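Local coordinates for putative primosome component (Streptococcus pyogenes serotype M3, PDB 2QGZ), which probably acts as an ATP-binding helicase loader of the primosome, placing the replicative helicase on DNA before replication, at residues E107-V112 / S117-H122; Y167-M172 / V217-D222; H174-S177 / G181-T184. All blocks are in the same frame, centred on the assembly; numbering follows the deposited sequence.

Contact 1 of 3, residues E107-V112 / S117-H122; sequences ERIQLV and SYRHIH
Leu-111 lies over one face of the guanidinium of Arg-119: its CD1 stands 3.5 Å above the plane, offset toward the rim, so the leucine meets NH1 more than the middle of the group. The branch point shares in this, with Leu-111 CG also 3.5 Å from Arg-119 NH1. The arginine reaches this position because its CG is anti to the backbone N (chi1 -176°) and its chain then bends at chi3 (53°), folding the charged end back along the strand. The carbonyl of Ile-109 lies at the edge of the same guanidinium, near its plane, but its closest neighbour is a methylene, Arg-119 CD, 3.2 Å from Ile-109 O. Farther back, the stem of the arginine packs on isoleucine, with Arg-119 CG 4.1 Å from Ile-109 CB. A long arginine suits this place, since its aliphatic part can cover apolar strand residues while its guanidinium lies beyond them, flat against Leu-111.

Tyr-118 touches with its stem alone. Its CB is 3.9 Å from Leu-111 CD2, and the two side chains cross at about a right angle. The ring then leads away from the strand to meet Tyr-167 edge-to-face, and its OH is hydrogen-bonded to Ser-166 OG. Leucine thus bridges two neighbours: CD1 and the branch carbon CG for the arginine, CD2 for the tyrosine. Backbone bonds tie strand 109-112 to strand 184-188, and Ile-109 and Leu-111 also pack on Leu-186.

The strand is the outermost on its side of a parallel sheet, and the 3-10 turn of Tyr-118 and Arg-119 covers it. With a phosphate ion about 4 Å from the tyrosine side chain, and with Ser-166 in a probable Walker A sequence, this is the flank of what is probably a P-loop nucleotide site.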
loop_
_atom_site.group_PDB
_atom_site.type_symbol
_atom_site.label_atom_id
_atom_site.label_comp_id
_atom_site.label_asym_id
_atom_site.label_seq_id
_atom_site.Cartn_x
_atom_site.Cartn_y
_atom_site.Cartn_z
ATOM N N GLU A 107 -9.498 12.270 7.857
ATOM C CA GLU A 107 -10.270 12.355 6.617
ATOM C C GLU A 107 -9.431 12.409 5.333
ATOM O O GLU A 107 -9.960 12.182 4.242
ATOM C CB GLU A 107 -11.210 13.563 6.655
ATOM C CG GLU A 107 -10.510 14.911 6.600
ATOM C CD GLU A 107 -11.481 16.064 6.394
ATOM O OE1 GLU A 107 -12.137 16.096 5.328
ATOM O OE2 GLU A 107 -11.589 16.932 7.293
ATOM N N ARG A 108 -8.140 12.717 5.455
ATOM C CA ARG A 108 -7.262 12.764 4.286
ATOM C C ARG A 108 -6.915 11.345 3.821
ATOM O O ARG A 108 -6.287 11.164 2.773
ATOM C CB ARG A 108 -5.947 13.481 4.603
ATOM C CG ARG A 108 -6.061 14.905 5.071
ATOM C CD ARG A 108 -4.730 15.611 4.867
ATOM N NE ARG A 108 -4.740 16.983 5.367
ATOM C CZ ARG A 108 -4.680 17.318 6.653
ATOM N NH1 ARG A 108 -4.598 16.380 7.593
ATOM N NH2 ARG A 108 -4.705 18.597 6.999
ATOM N N ILE A 109 -7.310 10.352 4.614
ATOM C CA ILE A 109 -7.031 8.954 4.308
ATOM C C ILE A 109 -8.216 8.258 3.651
ATOM O O ILE A 109 -9.148 7.820 4.328
ATOM C CB ILE A 109 -6.654 8.178 5.591
ATOM C CG1 ILE A 109 -5.415 8.801 6.228
ATOM C CG2 ILE A 109 -6.396 6.726 5.272
ATOM C CD1 ILE A 109 -5.033 8.166 7.545
ATOM N N GLN A 110 -8.173 8.145 2.327
ATOM C CA GLN A 110 -9.248 7.496 1.589
ATOM C C GLN A 110 -9.159 5.976 1.687
ATOM O O GLN A 110 -8.078 5.397 1.578
ATOM C CB GLN A 110 -9.215 7.930 0.120
ATOM C CG GLN A 110 -9.706 9.356 -0.135
ATOM C CD GLN A 110 -8.858 10.416 0.560
ATOM O OE1 GLN A 110 -9.346 11.155 1.425
ATOM N NE2 GLN A 110 -7.582 10.498 0.185
ATOM N N LEU A 111 -10.303 5.337 1.904
ATOM C CA LEU A 111 -10.363 3.886 2.011
ATOM C C LEU A 111 -11.201 3.323 0.877
ATOM O O LEU A 111 -12.172 3.940 0.443
ATOM C CB LEU A 111 -10.999 3.461 3.330
ATOM C CG LEU A 111 -10.407 3.909 4.664
ATOM C CD1 LEU A 111 -11.283 3.364 5.777
ATOM C CD2 LEU A 111 -8.982 3.403 4.812
ATOM N N VAL A 112 -10.816 2.148 0.396
ATOM C CA VAL A 112 -11.534 1.478 -0.670
ATOM C C VAL A 112 -11.660 0.016 -0.286
ATOM O O VAL A 112 -10.695 -0.747 -0.369
ATOM C CB VAL A 112 -10.794 1.587 -2.025
ATOM C CG1 VAL A 112 -11.493 0.717 -3.073
ATOM C CG2 VAL A 112 -10.761 3.043 -2.492
ATOM N N SER A 117 -11.667 1.306 10.660
ATOM C CA SER A 117 -10.564 1.352 11.616
ATOM C C SER A 117 -9.203 1.659 10.985
ATOM O O SER A 117 -8.325 2.186 11.657
ATOM C CB SER A 117 -10.485 0.048 12.406
ATOM O OG SER A 117 -10.317 -1.052 11.537
ATOM N N TYR A 118 -9.034 1.352 9.699
ATOM C CA TYR A 118 -7.769 1.614 9.001
ATOM C C TYR A 118 -7.470 3.088 8.821
ATOM O O TYR A 118 -6.423 3.452 8.300
ATOM C CB TYR A 118 -7.756 0.964 7.618
ATOM C CG TYR A 118 -7.384 -0.489 7.622
ATOM C CD1 TYR A 118 -8.342 -1.474 7.841
ATOM C CD2 TYR A 118 -6.065 -0.887 7.411
ATOM C CE1 TYR A 118 -7.996 -2.821 7.847
ATOM C CE2 TYR A 118 -5.712 -2.224 7.415
ATOM C CZ TYR A 118 -6.680 -3.186 7.635
ATOM O OH TYR A 118 -6.324 -4.518 7.667
ATOM N N ARG A 119 -8.396 3.929 9.248
ATOM C CA ARG A 119 -8.251 5.371 9.120
ATOM C C ARG A 119 -7.876 5.956 10.483
ATOM O O ARG A 119 -7.608 7.150 10.612
ATOM C CB ARG A 119 -9.579 5.945 8.609
ATOM C CG ARG A 119 -9.607 7.435 8.318
ATOM C CD ARG A 119 -10.624 7.745 7.209
ATOM N NE ARG A 119 -11.940 7.194 7.504
ATOM C CZ ARG A 119 -12.756 6.693 6.585
ATOM N NH1 ARG A 119 -12.390 6.679 5.310
ATOM N NH2 ARG A 119 -13.930 6.189 6.943
ATOM N N HIS A 120 -7.830 5.092 11.498
ATOM C CA HIS A 120 -7.496 5.528 12.852
ATOM C C HIS A 120 -6.348 4.737 13.486
ATOM O O HIS A 120 -6.390 4.422 14.679
ATOM C CB HIS A 120 -8.738 5.436 13.753
ATOM C CG HIS A 120 -9.929 6.165 13.212
ATOM N ND1 HIS A 120 -9.956 7.534 13.050
ATOM C CD2 HIS A 120 -11.129 5.711 12.773
ATOM C CE1 HIS A 120 -11.120 7.892 12.536
ATOM N NE2 HIS A 120 -11.850 6.804 12.358
ATOM N N ILE A 121 -5.321 4.423 12.701
ATOM C CA ILE A 121 -4.175 3.679 13.220
ATOM C C ILE A 121 -2.959 4.585 13.353
ATOM O O ILE A 121 -2.518 5.184 12.373
ATOM C CB ILE A 121 -3.824 2.490 12.306
ATOM C CG1 ILE A 121 -5.051 1.584 12.167
ATOM C CG2 ILE A 121 -2.666 1.707 12.895
ATOM C CD1 ILE A 121 -4.837 0.380 11.294
ATOM N N HIS A 122 -2.422 4.683 14.568
ATOM C CA HIS A 122 -1.257 5.528 14.831
ATOM C C HIS A 122 0.049 4.734 14.931
ATOM O O HIS A 122 0.049 3.524 15.170
ATOM C CB HIS A 122 -1.437 6.306 16.145
ATOM C CG HIS A 122 -2.712 7.088 16.239
ATOM N ND1 HIS A 122 -3.955 6.490 16.271
ATOM C CD2 HIS A 122 -2.934 8.419 16.371
ATOM C CE1 HIS A 122 -4.884 7.417 16.423
ATOM N NE2 HIS A 122 -4.291 8.595 16.488
#

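Contact 2 of 3, residues Y167-M172 / V217-D222; sequences YLLAAM and VLILDD
Leu-169 and Met-172 meet Val-217 and Ile-219 without a flat group among them, so the contact has neither ring faces nor ring edges, and methyl groups do the touching. Ile-219 is the hub, and its two arms serve different partners. Its CG2 lies 3.8 Å from Leu-169 CD2, whereas its CD1 comes within 3.9 Å of Met-172 CE. Methionine sends CG out anti to the backbone N (chi1 -178°) and bends only at the last torsion, which swings the methyl beyond sulfur down to the strand. The same CE reaches Val-217 CG1 more loosely, at 4.4 Å. An unbranched, flexible methionine suits a helix surface that must reach between two residues of one strand, while beta-branched valine and isoleucine suit the strand itself.

Helix 165-179 runs nearly antiparallel to strand 217-221, the short axes 10.1 Å apart at 167°, as expected for a helix packed on a parallel sheet. Phe-252 and, from helix 131-146, Ile-140 close round the same cluster. Farther along the chain come Asp-221 and Asp-222, consistent with a Walker B motif. Across the interface the chemistry is wholly apolar: burial and shape, not directional polar bonds, hold these two segments together.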
loop_
_atom_site.group_PDB
_atom_site.type_symbol
_atom_site.label_atom_id
_atom_site.label_comp_id
_atom_site.label_asym_id
_atom_site.label_seq_id
_atom_site.Cartn_x
_atom_site.Cartn_y
_atom_site.Cartn_z
ATOM N N TYR A 167 -1.739 -2.683 8.780
ATOM C CA TYR A 167 -1.824 -1.722 9.881
ATOM C C TYR A 167 -0.613 -0.793 9.902
ATOM O O TYR A 167 -0.753 0.426 10.055
ATOM C CB TYR A 167 -1.930 -2.466 11.215
ATOM C CG TYR A 167 -3.344 -2.852 11.594
ATOM C CD1 TYR A 167 -4.274 -3.223 10.626
ATOM C CD2 TYR A 167 -3.744 -2.874 12.925
ATOM C CE1 TYR A 167 -5.568 -3.605 10.975
ATOM C CE2 TYR A 167 -5.035 -3.260 13.287
ATOM C CZ TYR A 167 -5.941 -3.623 12.307
ATOM O OH TYR A 167 -7.217 -4.010 12.665
ATOM N N LEU A 168 0.570 -1.383 9.747
ATOM C CA LEU A 168 1.833 -0.647 9.725
ATOM C C LEU A 168 1.772 0.452 8.648
ATOM O O LEU A 168 2.130 1.603 8.892
ATOM C CB LEU A 168 2.977 -1.613 9.409
ATOM C CG LEU A 168 4.441 -1.275 9.697
ATOM C CD1 LEU A 168 5.286 -1.894 8.601
ATOM C CD2 LEU A 168 4.684 0.220 9.744
ATOM N N LEU A 169 1.328 0.076 7.454
ATOM C CA LEU A 169 1.208 1.007 6.338
ATOM C C LEU A 169 0.115 2.039 6.608
ATOM O O LEU A 169 0.233 3.198 6.213
ATOM C CB LEU A 169 0.925 0.227 5.049
ATOM C CG LEU A 169 2.102 -0.022 4.096
ATOM C CD1 LEU A 169 3.389 -0.245 4.867
ATOM C CD2 LEU A 169 1.784 -1.210 3.191
ATOM N N ALA A 170 -0.946 1.622 7.291
ATOM C CA ALA A 170 -2.017 2.551 7.629
ATOM C C ALA A 170 -1.483 3.579 8.636
ATOM O O ALA A 170 -1.873 4.760 8.612
ATOM C CB ALA A 170 -3.191 1.808 8.218
ATOM N N ALA A 171 -0.592 3.138 9.521
ATOM C CA ALA A 171 -0.020 4.049 10.506
ATOM C C ALA A 171 0.851 5.081 9.795
ATOM O O ALA A 171 0.944 6.242 10.220
ATOM C CB ALA A 171 0.807 3.281 11.521
ATOM N N MET A 172 1.504 4.648 8.723
ATOM C CA MET A 172 2.353 5.540 7.935
ATOM C C MET A 172 1.449 6.591 7.283
ATOM O O MET A 172 1.782 7.774 7.269
ATOM C CB MET A 172 3.107 4.756 6.850
ATOM C CG MET A 172 4.063 5.587 6.012
ATOM S SD MET A 172 4.629 4.718 4.516
ATOM C CE MET A 172 3.070 4.685 3.562
ATOM N N VAL A 217 -0.068 9.109 -2.522
ATOM C CA VAL A 217 0.482 7.871 -1.990
ATOM C C VAL A 217 -0.618 6.828 -2.044
ATOM O O VAL A 217 -1.711 7.047 -1.530
ATOM C CB VAL A 217 0.925 8.029 -0.528
ATOM C CG1 VAL A 217 1.420 6.708 0.001
ATOM C CG2 VAL A 217 2.013 9.062 -0.424
ATOM N N LEU A 218 -0.315 5.693 -2.657
ATOM C CA LEU A 218 -1.283 4.622 -2.818
ATOM C C LEU A 218 -0.799 3.327 -2.171
ATOM O O LEU A 218 0.356 2.913 -2.367
ATOM C CB LEU A 218 -1.540 4.395 -4.311
ATOM C CG LEU A 218 -2.483 3.247 -4.663
ATOM C CD1 LEU A 218 -3.892 3.545 -4.141
ATOM C CD2 LEU A 218 -2.504 3.061 -6.174
ATOM N N ILE A 219 -1.681 2.698 -1.400
ATOM C CA ILE A 219 -1.366 1.448 -0.730
ATOM C C ILE A 219 -2.260 0.365 -1.334
ATOM O O ILE A 219 -3.484 0.453 -1.242
ATOM C CB ILE A 219 -1.691 1.510 0.788
ATOM C CG1 ILE A 219 -1.024 2.725 1.450
ATOM C CG2 ILE A 219 -1.299 0.191 1.452
ATOM C CD1 ILE A 219 0.476 2.717 1.429
ATOM N N LEU A 220 -1.660 -0.648 -1.949
ATOM C CA LEU A 220 -2.434 -1.744 -2.533
ATOM C C LEU A 220 -2.363 -2.951 -1.581
ATOM O O LEU A 220 -1.426 -3.749 -1.645
ATOM C CB LEU A 220 -1.869 -2.112 -3.914
ATOM C CG LEU A 220 -1.875 -0.961 -4.922
ATOM C CD1 LEU A 220 -1.180 -1.385 -6.189
ATOM C CD2 LEU A 220 -3.299 -0.541 -5.231
ATOM N N ASP A 221 -3.353 -3.067 -0.696
ATOM C CA ASP A 221 -3.404 -4.147 0.288
ATOM C C ASP A 221 -3.620 -5.540 -0.303
ATOM O O ASP A 221 -4.445 -5.745 -1.185
ATOM C CB ASP A 221 -4.471 -3.852 1.341
ATOM C CG ASP A 221 -4.592 -4.956 2.374
ATOM O OD1 ASP A 221 -3.571 -5.323 2.995
ATOM O OD2 ASP A 221 -5.721 -5.454 2.576
ATOM N N ASP A 222 -2.859 -6.481 0.244
ATOM C CA ASP A 222 -2.801 -7.883 -0.151
ATOM C C ASP A 222 -3.056 -8.172 -1.620
ATOM O O ASP A 222 -4.066 -8.755 -2.017
ATOM C CB ASP A 222 -3.670 -8.784 0.753
ATOM C CG ASP A 222 -5.140 -8.692 0.448
ATOM O OD1 ASP A 222 -5.872 -9.651 0.790
ATOM O OD2 ASP A 222 -5.567 -7.660 -0.116
#

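Contact 3 of 3, residues H174-S177 / G181-T184; sequences HELS and GVST
Leu-176 and Val-182 pack where helix 165-179 turns back toward strand 184-188, the return limb of a beta-alpha-beta crossover in the P-loop NTPase fold. The tight part centres on one methyl. Val-182 CG1 lies 3.4 Å from Leu-176 CB and only 3.2 Å from Leu-176 O, pressed against the side chain and the carbonyl of the same residue. That position follows from chi1 of 53°, which puts CG1 between the valine's own backbone N and carbonyl carbon. Leu-176 CD2 closes over the same methyl at 3.7 Å. Tyr-147 packs on both residues, and Phe-143 adds to the cover of the leucine, so a branched apolar pair suits this buried corner.

Toward its ends the contact slackens. Inward, Leu-176 CD1 approaches Thr-184 OG1 no closer than 4.1 Å, the side chains crossing at about a right angle. Outward, Gly-181 is exposed to solvent and its CA stays 4.0 Å from Ser-177 O. Ser-177 turns its hydroxyl away to Ile-105 O and to Arg-108 NH1, a small polar group tying the helix to the residues around strand 109-112. Toward the loop it presents CB and the backbone: Ser-177 CA points a C-H at Val-182 O, 3.5 Å away with 130° at the hydrogen.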
loop_
_atom_site.group_PDB
_atom_site.type_symbol
_atom_site.label_atom_id
_atom_site.label_comp_id
_atom_site.label_asym_id
_atom_site.label_seq_id
_atom_site.Cartn_x
_atom_site.Cartn_y
_atom_site.Cartn_z
ATOM N N HIS A 174 -1.401 7.666 8.339
ATOM C CA HIS A 174 -1.909 8.554 9.373
ATOM C C HIS A 174 -0.863 9.592 9.763
ATOM O O HIS A 174 -1.198 10.744 10.027
ATOM C CB HIS A 174 -2.325 7.748 10.597
ATOM C CG HIS A 174 -3.168 8.516 11.562
ATOM N ND1 HIS A 174 -2.644 9.455 12.427
ATOM C CD2 HIS A 174 -4.506 8.504 11.778
ATOM C CE1 HIS A 174 -3.625 9.988 13.135
ATOM N NE2 HIS A 174 -4.764 9.430 12.761
ATOM N N GLU A 175 0.403 9.189 9.784
ATOM C CA GLU A 175 1.484 10.094 10.143
ATOM C C GLU A 175 1.761 11.075 8.993
ATOM O O GLU A 175 2.123 12.232 9.224
ATOM C CB GLU A 175 2.732 9.283 10.476
ATOM C CG GLU A 175 3.815 10.034 11.205
ATOM C CD GLU A 175 3.445 10.391 12.636
ATOM O OE1 GLU A 175 2.597 9.699 13.249
ATOM O OE2 GLU A 175 4.029 11.360 13.164
ATOM N N LEU A 176 1.590 10.612 7.757
ATOM C CA LEU A 176 1.795 11.470 6.589
ATOM C C LEU A 176 0.743 12.571 6.570
ATOM O O LEU A 176 1.027 13.714 6.215
ATOM C CB LEU A 176 1.700 10.667 5.291
ATOM C CG LEU A 176 3.002 10.052 4.784
ATOM C CD1 LEU A 176 2.738 9.268 3.510
ATOM C CD2 LEU A 176 4.007 11.151 4.534
ATOM N N SER A 177 -0.477 12.220 6.950
ATOM C CA SER A 177 -1.548 13.192 6.985
ATOM C C SER A 177 -1.361 14.167 8.141
ATOM O O SER A 177 -1.688 15.341 8.016
ATOM C CB SER A 177 -2.894 12.495 7.129
ATOM O OG SER A 177 -3.903 13.449 7.394
ATOM N N GLY A 181 0.702 17.259 4.850
ATOM C CA GLY A 181 -0.739 17.357 4.673
ATOM C C GLY A 181 -1.232 16.454 3.558
ATOM O O GLY A 181 -2.307 16.661 3.000
ATOM N N VAL A 182 -0.441 15.431 3.262
ATOM C CA VAL A 182 -0.717 14.494 2.184
ATOM C C VAL A 182 -1.834 13.481 2.392
ATOM O O VAL A 182 -2.017 12.937 3.480
ATOM C CB VAL A 182 0.577 13.740 1.809
ATOM C CG1 VAL A 182 1.192 13.129 3.050
ATOM C CG2 VAL A 182 0.281 12.670 0.769
ATOM N N SER A 183 -2.576 13.240 1.316
ATOM C CA SER A 183 -3.676 12.285 1.304
ATOM C C SER A 183 -3.110 10.940 0.872
ATOM O O SER A 183 -2.180 10.874 0.076
ATOM C CB SER A 183 -4.756 12.715 0.301
ATOM O OG SER A 183 -5.299 13.985 0.623
ATOM N N THR A 184 -3.672 9.868 1.401
ATOM C CA THR A 184 -3.226 8.532 1.059
ATOM C C THR A 184 -4.475 7.717 0.812
ATOM O O THR A 184 -5.524 8.001 1.387
ATOM C CB THR A 184 -2.433 7.872 2.223
ATOM O OG1 THR A 184 -1.210 8.583 2.450
ATOM C CG2 THR A 184 -2.097 6.425 1.891
#

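Contact 2 is the core of the three, about 4 Å from the centre of the chain to its own centre and wholly apolar. Contacts 1 and 3 lie about 12 and 13 Å out, centre to centre. Contact 3 still buries most of its residues but reaches solvent at its glycine; contact 1 is partly buried and puts a charged group beside leucine. Contacts 2 and 3 share helix 165-179, gripping successive parts of it, and meet where Val-217 packs on Leu-176. Contacts 1 and 3 are joined by polar links, Gln-110 N to Thr-184 O and the arginine-serine bond, while contact 1 touches contact 2 through tyrosine, isoleucine and alanine packing.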